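Local coordinates for tyrosine--tRNA ligase, mitochondrial (Emericella nidulans, PDB 5IHX), which probably catalyses the ATP-dependent joining of L-tyrosine to mitochondrial tRNA(Tyr), releasing AMP and diphosphate, as other class I tyrosyl-tRNA synthetases do, at residues Glu148-Lys153 with Met330-Pro335; Ala299-Leu302 with Met306-Thr309; Glu344-Asp349 with Arg353-Ala358. One frame throughout, in Å; residues are numbered along the deposited sequence.

Contact 1. Residues Glu148-Lys153 with Met330-Pro335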
ATOM      1  N   GLU A 148      24.416 -15.138  24.351  1.00 31.22           N
ATOM      2  CA  GLU A 148      25.872 -15.102  24.398  1.00 29.48           C
ATOM      3  C   GLU A 148      26.373 -15.725  25.700  1.00 25.40           C
ATOM      4  O   GLU A 148      27.296 -16.538  25.691  1.00 28.61           O
ATOM      5  CB  GLU A 148      26.381 -13.665  24.259  1.00 32.70           C
ATOM      6  CG  GLU A 148      27.898 -13.535  24.334  1.00 40.36           C
ATOM      7  CD  GLU A 148      28.382 -12.120  24.071  1.00 40.96           C
ATOM      8  OE1 GLU A 148      27.626 -11.331  23.464  1.00 40.19           O
ATOM      9  OE2 GLU A 148      29.522 -11.800  24.470  1.00 45.61           O
ATOM     10  N   ARG A 149      25.756 -15.341  26.815  1.00 24.32           N
ATOM     11  CA  ARG A 149      26.113 -15.885  28.120  1.00 29.43           C
ATOM     12  C   ARG A 149      25.878 -17.398  28.158  1.00 34.53           C
ATOM     13  O   ARG A 149      26.727 -18.157  28.619  1.00 29.11           O
ATOM     14  CB  ARG A 149      25.307 -15.197  29.230  1.00 26.74           C
ATOM     15  CG  ARG A 149      25.278 -15.965  30.554  1.00 30.75           C
ATOM     16  CD  ARG A 149      24.471 -15.237  31.618  1.00 26.09           C
ATOM     17  NE  ARG A 149      23.087 -15.014  31.206  1.00 28.57           N
ATOM     18  CZ  ARG A 149      22.164 -15.970  31.129  1.00 27.96           C
ATOM     19  NH1 ARG A 149      22.474 -17.226  31.424  1.00 30.53           N
ATOM     20  NH2 ARG A 149      20.929 -15.674  30.747  1.00 31.31           N
ATOM     21  N   TYR A 150      24.712 -17.827  27.689  1.00 29.83           N
ATOM     22  CA  TYR A 150      24.355 -19.242  27.689  1.00 26.37           C
ATOM     23  C   TYR A 150      25.277 -20.044  26.770  1.00 24.98           C
ATOM     24  O   TYR A 150      25.641 -21.176  27.079  1.00 29.56           O
ATOM     25  CB  TYR A 150      22.894 -19.410  27.272  1.00 25.08           C
ATOM     26  CG  TYR A 150      22.378 -20.827  27.342  1.00 24.75           C
ATOM     27  CD1 TYR A 150      22.215 -21.465  28.564  1.00 24.25           C
ATOM     28  CD2 TYR A 150      22.024 -21.517  26.191  1.00 27.21           C
ATOM     29  CE1 TYR A 150      21.732 -22.758  28.637  1.00 25.92           C
ATOM     30  CE2 TYR A 150      21.537 -22.812  26.252  1.00 28.55           C
ATOM     31  CZ  TYR A 150      21.389 -23.427  27.477  1.00 29.07           C
ATOM     32  OH  TYR A 150      20.912 -24.715  27.536  1.00 32.16           O
ATOM     33  N   GLY A 151      25.657 -19.447  25.646  1.00 29.65           N
ATOM     34  CA  GLY A 151      26.606 -20.069  24.741  1.00 32.13           C
ATOM     35  C   GLY A 151      27.954 -20.265  25.412  1.00 34.08           C
ATOM     36  O   GLY A 151      28.595 -21.302  25.245  1.00 29.86           O
ATOM     37  N   GLU A 152      28.382 -19.256  26.165  1.00 29.97           N
ATOM     38  CA  GLU A 152      29.642 -19.312  26.903  1.00 36.07           C
ATOM     39  C   GLU A 152      29.674 -20.511  27.847  1.00 35.38           C
ATOM     40  O   GLU A 152      30.688 -21.204  27.944  1.00 33.91           O
ATOM     41  CB  GLU A 152      29.859 -18.012  27.687  1.00 43.29           C
ATOM     42  CG  GLU A 152      31.111 -17.987  28.562  1.00 60.31           C
ATOM     43  CD  GLU A 152      32.398 -17.910  27.763  1.00 81.04           C
ATOM     44  OE1 GLU A 152      32.341 -17.579  26.559  1.00 84.56           O
ATOM     45  OE2 GLU A 152      33.471 -18.179  28.345  1.00 89.34           O
ATOM     46  N   LYS A 153      28.572 -20.742  28.555  1.00 34.78           N
ATOM     47  CA  LYS A 153      28.489 -21.859  29.490  1.00 32.42           C
ATOM     48  C   LYS A 153      28.806 -23.184  28.802  1.00 36.60           C
ATOM     49  O   LYS A 153      29.422 -24.064  29.397  1.00 43.38           O
ATOM     50  CB  LYS A 153      27.097 -21.932  30.132  1.00 36.29           C
ATOM     51  CG  LYS A 153      26.756 -23.314  30.698  1.00 42.80           C
ATOM     52  CD  LYS A 153      25.418 -23.347  31.414  1.00 52.90           C
ATOM     53  CE  LYS A 153      25.100 -24.764  31.874  1.00 57.95           C
ATOM     54  NZ  LYS A 153      23.829 -24.859  32.638  1.00 58.27           N
ATOM     55  N   MET A 330      15.738 -29.288  21.251  1.00 23.02           N
ATOM     56  CA  MET A 330      15.248 -28.057  20.637  1.00 27.89           C
ATOM     57  C   MET A 330      15.434 -26.824  21.528  1.00 30.33           C
ATOM     58  O   MET A 330      15.654 -25.722  21.019  1.00 29.82           O
ATOM     59  CB  MET A 330      13.765 -28.200  20.267  1.00 26.26           C
ATOM     60  CG  MET A 330      13.487 -29.245  19.191  1.00 26.50           C
ATOM     61  SD  MET A 330      11.796 -29.204  18.545  1.00 35.08           S
ATOM     62  CE  MET A 330      10.830 -29.266  20.050  1.00 29.63           C
ATOM     63  N   PHE A 331      15.331 -27.004  22.845  1.00 25.54           N
ATOM     64  CA  PHE A 331      15.312 -25.869  23.775  1.00 28.77           C
ATOM     65  C   PHE A 331      16.610 -25.639  24.559  1.00 27.92           C
ATOM     66  O   PHE A 331      16.675 -24.718  25.370  1.00 30.66           O
ATOM     67  CB  PHE A 331      14.164 -26.039  24.775  1.00 27.44           C
ATOM     68  CG  PHE A 331      12.807 -25.760  24.197  1.00 33.50           C
ATOM     69  CD1 PHE A 331      12.405 -24.458  23.947  1.00 29.58           C
ATOM     70  CD2 PHE A 331      11.927 -26.794  23.918  1.00 26.65           C
ATOM     71  CE1 PHE A 331      11.155 -24.192  23.422  1.00 33.87           C
ATOM     72  CE2 PHE A 331      10.676 -26.533  23.393  1.00 30.36           C
ATOM     73  CZ  PHE A 331      10.289 -25.230  23.145  1.00 31.33           C
ATOM     74  N   THR A 332      17.634 -26.457  24.329  1.00 27.70           N
ATOM     75  CA  THR A 332      18.897 -26.305  25.058  1.00 22.16           C
ATOM     76  C   THR A 332      20.104 -26.448  24.140  1.00 25.61           C
ATOM     77  O   THR A 332      19.984 -26.902  23.001  1.00 23.95           O
ATOM     78  CB  THR A 332      19.030 -27.338  26.201  1.00 27.04           C
ATOM     79  OG1 THR A 332      19.597 -28.554  25.692  1.00 27.33           O
ATOM     80  CG2 THR A 332      17.676 -27.634  26.841  1.00 24.09           C
ATOM     81  N   PHE A 333      21.266 -26.049  24.658  1.00 24.95           N
ATOM     82  CA  PHE A 333      22.546 -26.210  23.967  1.00 26.98           C
ATOM     83  C   PHE A 333      23.284 -27.457  24.462  1.00 28.42           C
ATOM     84  O   PHE A 333      24.463 -27.646  24.165  1.00 32.15           O
ATOM     85  CB  PHE A 333      23.429 -24.969  24.173  1.00 29.46           C
ATOM     86  CG  PHE A 333      23.113 -23.815  23.247  1.00 33.81           C
ATOM     87  CD1 PHE A 333      23.897 -22.671  23.273  1.00 36.86           C
ATOM     88  CD2 PHE A 333      22.034 -23.856  22.373  1.00 23.31           C
ATOM     89  CE1 PHE A 333      23.624 -21.601  22.441  1.00 32.46           C
ATOM     90  CE2 PHE A 333      21.759 -22.788  21.535  1.00 26.34           C
ATOM     91  CZ  PHE A 333      22.555 -21.660  21.570  1.00 29.05           C
ATOM     92  N   LEU A 334      22.587 -28.301  25.220  1.00 26.58           N
ATOM     93  CA  LEU A 334      23.171 -29.536  25.732  1.00 28.49           C
ATOM     94  C   LEU A 334      23.669 -30.410  24.582  1.00 28.59           C
ATOM     95  O   LEU A 334      22.929 -30.647  23.627  1.00 29.73           O
ATOM     96  CB  LEU A 334      22.151 -30.313  26.569  1.00 24.22           C
ATOM     97  CG  LEU A 334      21.823 -29.781  27.966  1.00 30.22           C
ATOM     98  CD1 LEU A 334      20.593 -30.482  28.507  1.00 25.99           C
ATOM     99  CD2 LEU A 334      22.998 -29.972  28.917  1.00 29.68           C
ATOM    100  N   PRO A 335      24.934 -30.873  24.655  1.00 35.67           N
ATOM    101  CA  PRO A 335      25.439 -31.785  23.621  1.00 37.17           C
ATOM    102  C   PRO A 335      24.596 -33.052  23.497  1.00 32.50           C
ATOM    103  O   PRO A 335      24.012 -33.496  24.486  1.00 29.10           O
ATOM    104  CB  PRO A 335      26.853 -32.126  24.104  1.00 33.03           C
ATOM    105  CG  PRO A 335      27.238 -31.006  24.995  1.00 31.78           C
ATOM    106  CD  PRO A 335      25.971 -30.551  25.653  1.00 35.45           C
TER
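Y150 and F333 meet as two rings turned neither flat nor square to each other: their planes are inclined by 42° and their centroids lie 5.1 Å apart. The tyrosine presents the side of its ring that bears CD2 and CE2. Y150 CD2 lies over one face of the phenylalanine, 3.7 Å from F333 CD1, while Y150 CE2 comes within 3.5 Å of F333 CG, at the root of that ring. The phenylalanine meets the helix backbone in another way, with its edge: F333 CD1 is 4.0 Å from G151 CA, where no side chain intervenes.

The tilt makes sense once the polar end of the tyrosine is followed. With CG anti to the backbone N (chi1 -175°), the ring leaves helix 126-153 toward the turn after helix 321-331 and brings its hydroxyl to the backbone there. F333 N donates to Y150 OH at 3.2 Å, almost straight at 171°, and T332 C lies beside the tyrosine ring near its plane. Y150 OH is also hydrogen-bonded to E362 of helix 354-368, so two bonds grip this buried oxygen and fix where the ring can lie. The receiving turn has its own brace, an ST turn in which T332 OG1 accepts from L334 N at 3.0 Å; the same hydroxyl is bonded to the carbonyl of L328.

F333 also packs on W92, A91 and V95, and so joins helix 126-153 to helix 84-95. A buried, oblique aromatic pair is thus tied by a hydroxyl to a backbone N-H. In this C-terminally truncated enzyme, which keeps the catalytic part, it lies at the seam between the Rossmann-type nucleotide-binding fold of a class I synthetase and the helical region that follows it.

Contact 2. Residues Ala299-Leu302 with Met306-Thr309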
ATOM      1  N   ALA A 299      -0.686 -18.507  28.218  1.00 56.12           N
ATOM      2  CA  ALA A 299       0.678 -18.422  27.701  1.00 46.29           C
ATOM      3  C   ALA A 299       1.740 -18.531  28.794  1.00 42.55           C
ATOM      4  O   ALA A 299       1.524 -18.132  29.940  1.00 39.23           O
ATOM      5  CB  ALA A 299       0.862 -17.124  26.933  1.00 40.39           C
ATOM      6  N   ILE A 300       2.890 -19.076  28.412  1.00 32.54           N
ATOM      7  CA  ILE A 300       4.053 -19.161  29.285  1.00 34.06           C
ATOM      8  C   ILE A 300       5.037 -18.060  28.894  1.00 29.02           C
ATOM      9  O   ILE A 300       5.866 -18.239  28.003  1.00 28.97           O
ATOM     10  CB  ILE A 300       4.733 -20.540  29.190  1.00 32.68           C
ATOM     11  CG1 ILE A 300       3.706 -21.662  29.382  1.00 39.12           C
ATOM     12  CG2 ILE A 300       5.857 -20.653  30.207  1.00 32.58           C
ATOM     13  CD1 ILE A 300       3.043 -21.681  30.752  1.00 34.49           C
ATOM     14  N   TRP A 301       4.932 -16.920  29.567  1.00 27.56           N
ATOM     15  CA  TRP A 301       5.702 -15.732  29.207  1.00 29.72           C
ATOM     16  C   TRP A 301       7.175 -15.824  29.598  1.00 31.66           C
ATOM     17  O   TRP A 301       7.534 -16.490  30.567  1.00 26.66           O
ATOM     18  CB  TRP A 301       5.076 -14.500  29.860  1.00 29.08           C
ATOM     19  CG  TRP A 301       3.606 -14.377  29.597  1.00 34.38           C
ATOM     20  CD1 TRP A 301       2.591 -14.716  30.442  1.00 33.00           C
ATOM     21  CD2 TRP A 301       2.986 -13.882  28.403  1.00 39.23           C
ATOM     22  NE1 TRP A 301       1.378 -14.462  29.850  1.00 36.02           N
ATOM     23  CE2 TRP A 301       1.593 -13.949  28.597  1.00 35.18           C
ATOM     24  CE3 TRP A 301       3.475 -13.387  27.189  1.00 44.16           C
ATOM     25  CZ2 TRP A 301       0.682 -13.541  27.626  1.00 39.89           C
ATOM     26  CZ3 TRP A 301       2.568 -12.984  26.225  1.00 46.54           C
ATOM     27  CH2 TRP A 301       1.189 -13.062  26.450  1.00 49.65           C
ATOM     28  N   LEU A 302       8.020 -15.150  28.824  1.00 26.22           N
ATOM     29  CA  LEU A 302       9.449 -15.086  29.106  1.00 25.20           C
ATOM     30  C   LEU A 302       9.767 -13.935  30.055  1.00 29.32           C
ATOM     31  O   LEU A 302      10.896 -13.805  30.528  1.00 35.74           O
ATOM     32  CB  LEU A 302      10.246 -14.935  27.806  1.00 31.14           C
ATOM     33  CG  LEU A 302      10.047 -16.042  26.765  1.00 40.24           C
ATOM     34  CD1 LEU A 302      10.935 -15.808  25.555  1.00 39.04           C
ATOM     35  CD2 LEU A 302      10.321 -17.418  27.362  1.00 46.04           C
ATOM     36  N   MET A 306       5.467 -11.468  34.428  1.00 37.36           N
ATOM     37  CA  MET A 306       4.211 -12.038  33.938  1.00 34.62           C
ATOM     38  C   MET A 306       4.130 -13.528  34.258  1.00 35.12           C
ATOM     39  O   MET A 306       3.090 -14.028  34.692  1.00 38.87           O
ATOM     40  CB  MET A 306       4.080 -11.809  32.433  1.00 31.14           C
ATOM     41  CG  MET A 306       4.033 -10.331  32.057  1.00 29.88           C
ATOM     42  SD  MET A 306       3.986 -10.048  30.278  1.00 42.00           S
ATOM     43  CE  MET A 306       2.379 -10.725  29.869  1.00 32.90           C
ATOM     44  N   THR A 307       5.240 -14.227  34.044  1.00 31.85           N
ATOM     45  CA  THR A 307       5.364 -15.631  34.419  1.00 27.82           C
ATOM     46  C   THR A 307       6.623 -15.795  35.261  1.00 26.55           C
ATOM     47  O   THR A 307       7.737 -15.639  34.762  1.00 28.73           O
ATOM     48  CB  THR A 307       5.426 -16.560  33.182  1.00 32.06           C
ATOM     49  OG1 THR A 307       4.189 -16.499  32.465  1.00 36.29           O
ATOM     50  CG2 THR A 307       5.698 -18.007  33.591  1.00 27.14           C
ATOM     51  N   SER A 308       6.439 -16.104  36.540  1.00 32.18           N
ATOM     52  CA  SER A 308       7.563 -16.232  37.461  1.00 30.94           C
ATOM     53  C   SER A 308       8.527 -17.314  36.996  1.00 30.20           C
ATOM     54  O   SER A 308       8.149 -18.227  36.264  1.00 29.79           O
ATOM     55  CB  SER A 308       7.079 -16.549  38.874  1.00 33.82           C
ATOM     56  OG  SER A 308       6.630 -17.889  38.958  1.00 33.66           O
ATOM     57  N   THR A 309       9.776 -17.194  37.428  1.00 27.84           N
ATOM     58  CA  THR A 309      10.804 -18.165  37.090  1.00 24.11           C
ATOM     59  C   THR A 309      10.426 -19.554  37.600  1.00 27.74           C
ATOM     60  O   THR A 309      10.719 -20.564  36.961  1.00 25.63           O
ATOM     61  CB  THR A 309      12.161 -17.756  37.684  1.00 29.88           C
ATOM     62  OG1 THR A 309      12.048 -17.649  39.110  1.00 39.00           O
ATOM     63  CG2 THR A 309      12.607 -16.418  37.116  1.00 23.96           C
TER
HETATM   64  O   HOH W   1       9.355 -16.423  32.801  1.00 28.24           O
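The indole of W301 is sandwiched between two aliphatic carbons, the methyl of M306 on one face and CB of A299, two residues earlier in the chain, on the other. This is a Met-aromatic contact within the loop leading to helix 309-317, close behind residues 288-297, which are not modelled and are probably mobile, and which carry the KFGKS form of the class I KMSKS signature.

The methyl, rather than the sulfur, makes the closer approach. M306 CE stands 3.6 Å from the centroid of the five-membered ring, nearly along its normal, a CH-pi contact over the face, with W301 CD2 the nearest ring atom at 3.5 Å. The sulfur lies above the same face but farther off, M306 SD being 4.6 Å from that centroid. A bend at the end of the methionine chain (chi3 67°) turns CE down onto the ring. A299 CB lies nearer the rim of its own face, so the two carbons do not press on the same point.

T307 approaches in a third direction, at the indole edge and near its plane, its side chain running roughly square to that of W301. Because T307 OG1 stands anti to the carbonyl carbon (chi1 -65°), it reaches the tryptophan backbone, accepting from W301 N at 3.0 Å; the bond is bent, 144° at the hydrogen.

I300 and L302 form backbone hydrogen bonds with V81 and M79, in and beside HVGH, the form here of the class I HIGH signature, and W301 packs on A76 and S78. Its side chain is about 13 Å from the bound tyrosine, too far to touch it. A single water completes the link between the two segments, donating to W301 O at 2.9 Å and to T307 O at 2.7 Å.

Contact 3. Residues Glu344-Asp349 with Arg353-Ala358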
ATOM      1  N   GLU A 344      19.269 -42.153  29.052  1.00 32.65           N
ATOM      2  CA  GLU A 344      19.559 -43.494  29.551  1.00 38.35           C
ATOM      3  C   GLU A 344      19.119 -43.641  31.004  1.00 41.12           C
ATOM      4  O   GLU A 344      18.533 -44.653  31.384  1.00 38.80           O
ATOM      5  CB  GLU A 344      21.053 -43.801  29.438  1.00 44.64           C
ATOM      6  CG  GLU A 344      21.426 -45.224  29.839  1.00 63.15           C
ATOM      7  CD  GLU A 344      22.922 -45.476  29.780  1.00 79.58           C
ATOM      8  OE1 GLU A 344      23.677 -44.526  29.485  1.00 91.06           O
ATOM      9  OE2 GLU A 344      23.343 -46.628  30.014  1.00 83.90           O
ATOM     10  N   GLU A 345      19.395 -42.623  31.811  1.00 33.70           N
ATOM     11  CA  GLU A 345      18.953 -42.612  33.200  1.00 32.88           C
ATOM     12  C   GLU A 345      17.444 -42.405  33.292  1.00 36.26           C
ATOM     13  O   GLU A 345      16.768 -43.039  34.104  1.00 33.47           O
ATOM     14  CB  GLU A 345      19.687 -41.524  33.987  1.00 34.38           C
ATOM     15  CG  GLU A 345      19.281 -41.444  35.450  1.00 56.14           C
ATOM     16  CD  GLU A 345      20.167 -40.513  36.257  1.00 72.06           C
ATOM     17  OE1 GLU A 345      21.149 -39.982  35.693  1.00 67.90           O
ATOM     18  OE2 GLU A 345      19.881 -40.311  37.456  1.00 81.85           O
ATOM     19  N   GLN A 346      16.924 -41.522  32.444  1.00 29.94           N
ATOM     20  CA  GLN A 346      15.494 -41.243  32.387  1.00 33.54           C
ATOM     21  C   GLN A 346      14.693 -42.504  32.057  1.00 27.99           C
ATOM     22  O   GLN A 346      13.664 -42.773  32.675  1.00 30.90           O
ATOM     23  CB  GLN A 346      15.216 -40.150  31.346  1.00 30.40           C
ATOM     24  CG  GLN A 346      13.744 -39.883  31.033  1.00 24.54           C
ATOM     25  CD  GLN A 346      13.061 -39.021  32.077  1.00 28.91           C
ATOM     26  OE1 GLN A 346      13.663 -38.629  33.078  1.00 28.45           O
ATOM     27  NE2 GLN A 346      11.788 -38.715  31.844  1.00 26.21           N
ATOM     28  N   ASN A 347      15.171 -43.277  31.087  1.00 26.28           N
ATOM     29  CA  ASN A 347      14.442 -44.458  30.637  1.00 31.11           C
ATOM     30  C   ASN A 347      14.415 -45.583  31.673  1.00 37.05           C
ATOM     31  O   ASN A 347      13.551 -46.456  31.624  1.00 39.81           O
ATOM     32  CB  ASN A 347      15.046 -44.969  29.328  1.00 23.61           C
ATOM     33  CG  ASN A 347      14.792 -44.023  28.162  1.00 31.27           C
ATOM     34  OD1 ASN A 347      13.825 -43.260  28.165  1.00 35.28           O
ATOM     35  ND2 ASN A 347      15.664 -44.070  27.161  1.00 31.60           N
ATOM     36  N   GLN A 348      15.358 -45.557  32.612  1.00 31.15           N
ATOM     37  CA  GLN A 348      15.366 -46.512  33.719  1.00 32.08           C
ATOM     38  C   GLN A 348      14.232 -46.241  34.705  1.00 34.96           C
ATOM     39  O   GLN A 348      13.649 -47.170  35.263  1.00 40.45           O
ATOM     40  CB  GLN A 348      16.709 -46.484  34.447  1.00 35.27           C
ATOM     41  CG  GLN A 348      17.849 -47.068  33.631  1.00 41.76           C
ATOM     42  CD  GLN A 348      19.172 -47.022  34.364  1.00 46.39           C
ATOM     43  OE1 GLN A 348      19.279 -47.476  35.502  1.00 56.62           O
ATOM     44  NE2 GLN A 348      20.189 -46.469  33.715  1.00 46.67           N
ATOM     45  N   ASP A 349      13.932 -44.964  34.920  1.00 40.52           N
ATOM     46  CA  ASP A 349      12.911 -44.566  35.881  1.00 40.40           C
ATOM     47  C   ASP A 349      12.473 -43.122  35.627  1.00 37.63           C
ATOM     48  O   ASP A 349      12.994 -42.194  36.243  1.00 34.81           O
ATOM     49  CB  ASP A 349      13.446 -44.719  37.309  1.00 46.18           C
ATOM     50  CG  ASP A 349      12.445 -44.288  38.362  1.00 48.36           C
ATOM     51  OD1 ASP A 349      11.236 -44.231  38.051  1.00 51.46           O
ATOM     52  OD2 ASP A 349      12.866 -44.007  39.504  1.00 56.87           O
ATOM     53  N   ARG A 353      11.991 -37.809  36.815  1.00 33.74           N
ATOM     54  CA  ARG A 353      11.973 -36.625  35.957  1.00 30.02           C
ATOM     55  C   ARG A 353      13.370 -36.031  35.773  1.00 29.84           C
ATOM     56  O   ARG A 353      13.533 -34.813  35.747  1.00 32.37           O
ATOM     57  CB  ARG A 353      11.031 -35.559  36.527  1.00 34.87           C
ATOM     58  CG  ARG A 353       9.587 -36.012  36.715  1.00 50.88           C
ATOM     59  CD  ARG A 353       8.644 -35.348  35.721  1.00 68.90           C
ATOM     60  NE  ARG A 353       7.391 -36.086  35.578  1.00 82.23           N
ATOM     61  CZ  ARG A 353       6.431 -35.785  34.707  1.00 77.35           C
ATOM     62  NH1 ARG A 353       6.567 -34.754  33.884  1.00 66.46           N
ATOM     63  NH2 ARG A 353       5.329 -36.521  34.658  1.00 82.79           N
ATOM     64  N   VAL A 354      14.376 -36.890  35.645  1.00 30.57           N
ATOM     65  CA  VAL A 354      15.745 -36.427  35.443  1.00 29.24           C
ATOM     66  C   VAL A 354      15.854 -35.618  34.154  1.00 33.79           C
ATOM     67  O   VAL A 354      16.529 -34.589  34.113  1.00 34.36           O
ATOM     68  CB  VAL A 354      16.745 -37.607  35.401  1.00 37.11           C
ATOM     69  CG1 VAL A 354      18.142 -37.132  34.999  1.00 34.39           C
ATOM     70  CG2 VAL A 354      16.780 -38.326  36.744  1.00 44.29           C
ATOM     71  N   ALA A 355      15.176 -36.080  33.110  1.00 27.34           N
ATOM     72  CA  ALA A 355      15.230 -35.415  31.818  1.00 29.42           C
ATOM     73  C   ALA A 355      14.470 -34.091  31.862  1.00 28.55           C
ATOM     74  O   ALA A 355      14.938 -33.080  31.343  1.00 25.18           O
ATOM     75  CB  ALA A 355      14.661 -36.315  30.734  1.00 27.21           C
ATOM     76  N   GLN A 356      13.307 -34.097  32.503  1.00 28.52           N
ATOM     77  CA  GLN A 356      12.482 -32.899  32.589  1.00 28.04           C
ATOM     78  C   GLN A 356      13.146 -31.808  33.427  1.00 38.25           C
ATOM     79  O   GLN A 356      13.053 -30.623  33.097  1.00 26.47           O
ATOM     80  CB  GLN A 356      11.110 -33.236  33.177  1.00 30.70           C
ATOM     81  CG  GLN A 356      10.132 -33.877  32.201  1.00 31.94           C
ATOM     82  CD  GLN A 356      10.228 -35.391  32.157  1.00 26.49           C
ATOM     83  OE1 GLN A 356      11.111 -35.989  32.765  1.00 28.10           O
ATOM     84  NE2 GLN A 356       9.303 -36.018  31.438  1.00 29.34           N
ATOM     85  N   HIS A 357      13.819 -32.207  34.505  1.00 26.64           N
ATOM     86  CA  HIS A 357      14.504 -31.253  35.374  1.00 23.29           C
ATOM     87  C   HIS A 357      15.703 -30.622  34.674  1.00 24.03           C
ATOM     88  O   HIS A 357      15.955 -29.429  34.821  1.00 28.13           O
ATOM     89  CB  HIS A 357      14.951 -31.928  36.675  1.00 31.83           C
ATOM     90  CG  HIS A 357      13.869 -32.035  37.702  1.00 27.69           C
ATOM     91  ND1 HIS A 357      13.335 -30.930  38.337  1.00 34.25           N
ATOM     92  CD2 HIS A 357      13.217 -33.105  38.211  1.00 30.24           C
ATOM     93  CE1 HIS A 357      12.402 -31.319  39.183  1.00 30.21           C
ATOM     94  NE2 HIS A 357      12.311 -32.638  39.129  1.00 33.14           N
ATOM     95  N   ALA A 358      16.442 -31.425  33.916  1.00 23.80           N
ATOM     96  CA  ALA A 358      17.572 -30.916  33.148  1.00 24.27           C
ATOM     97  C   ALA A 358      17.084 -29.923  32.093  1.00 26.42           C
ATOM     98  O   ALA A 358      17.724 -28.901  31.847  1.00 27.49           O
ATOM     99  CB  ALA A 358      18.332 -32.055  32.497  1.00 25.63           C
TER
HETATM  100  O   HOH W   2      14.151 -39.843  35.356  1.00 35.73           O
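Q346 reaches from the last turns of helix 336-348 to the first turn of helix 354-368, and its methylene groups lie along A355. Q346 CB is 3.9 Å from A355 CB, and CG comes slightly closer to the same methyl. A bend at chi2 then swings the amide across the methyl, bringing Q346 CD within 3.4 Å of A355 CB. At the tip the two heteroatoms part company. Q346 OE1 accepts from A355 N at 3.0 Å in a nearly straight bond (169°), although the donor stands well above the carbonyl plane. Q346 NE2 donates to Q356 OE1, also at 3.0 Å but bent to 133°, with the two amide planes 52° apart; Q356 NE2 is bonded to T319 O and D321.

A water donates to Q346 OE1 (2.6 Å) and D349 O and accepts from V354 N, so Q346 OE1 takes two bonds. Beside this polar core, the E345 carboxylate brushes V354 CG2, its main partner being R352.

Segments 344-348 and 354-358 run in broadly opposing directions across a short connection. Both halves of one amide are thus engaged, which fixes its flip and gives a backbone N-H at the start of the second helix a partner.

How the contacts relate
Taken together, the three contacts show how chemistry follows place. Contact 1 is buried and joins elements 177 residues apart; contacts 2 and 3 each join segments four residues apart, the one at the surface, the other partly buried and farthest from the chain's centre. Contact 2 is nested within the loop that contact 1 closes, whereas contact 3 opens after both. Helix 354-368 links them: it supplies a segment of contact 3, E362 beside contact 1 and F363 beside L302. Aromatic rings carry contacts 1 and 2, while contact 3 relies on amides. Contacts 2 and 3 add a bridging water to their direct bonds; contact 1 is made by protein groups.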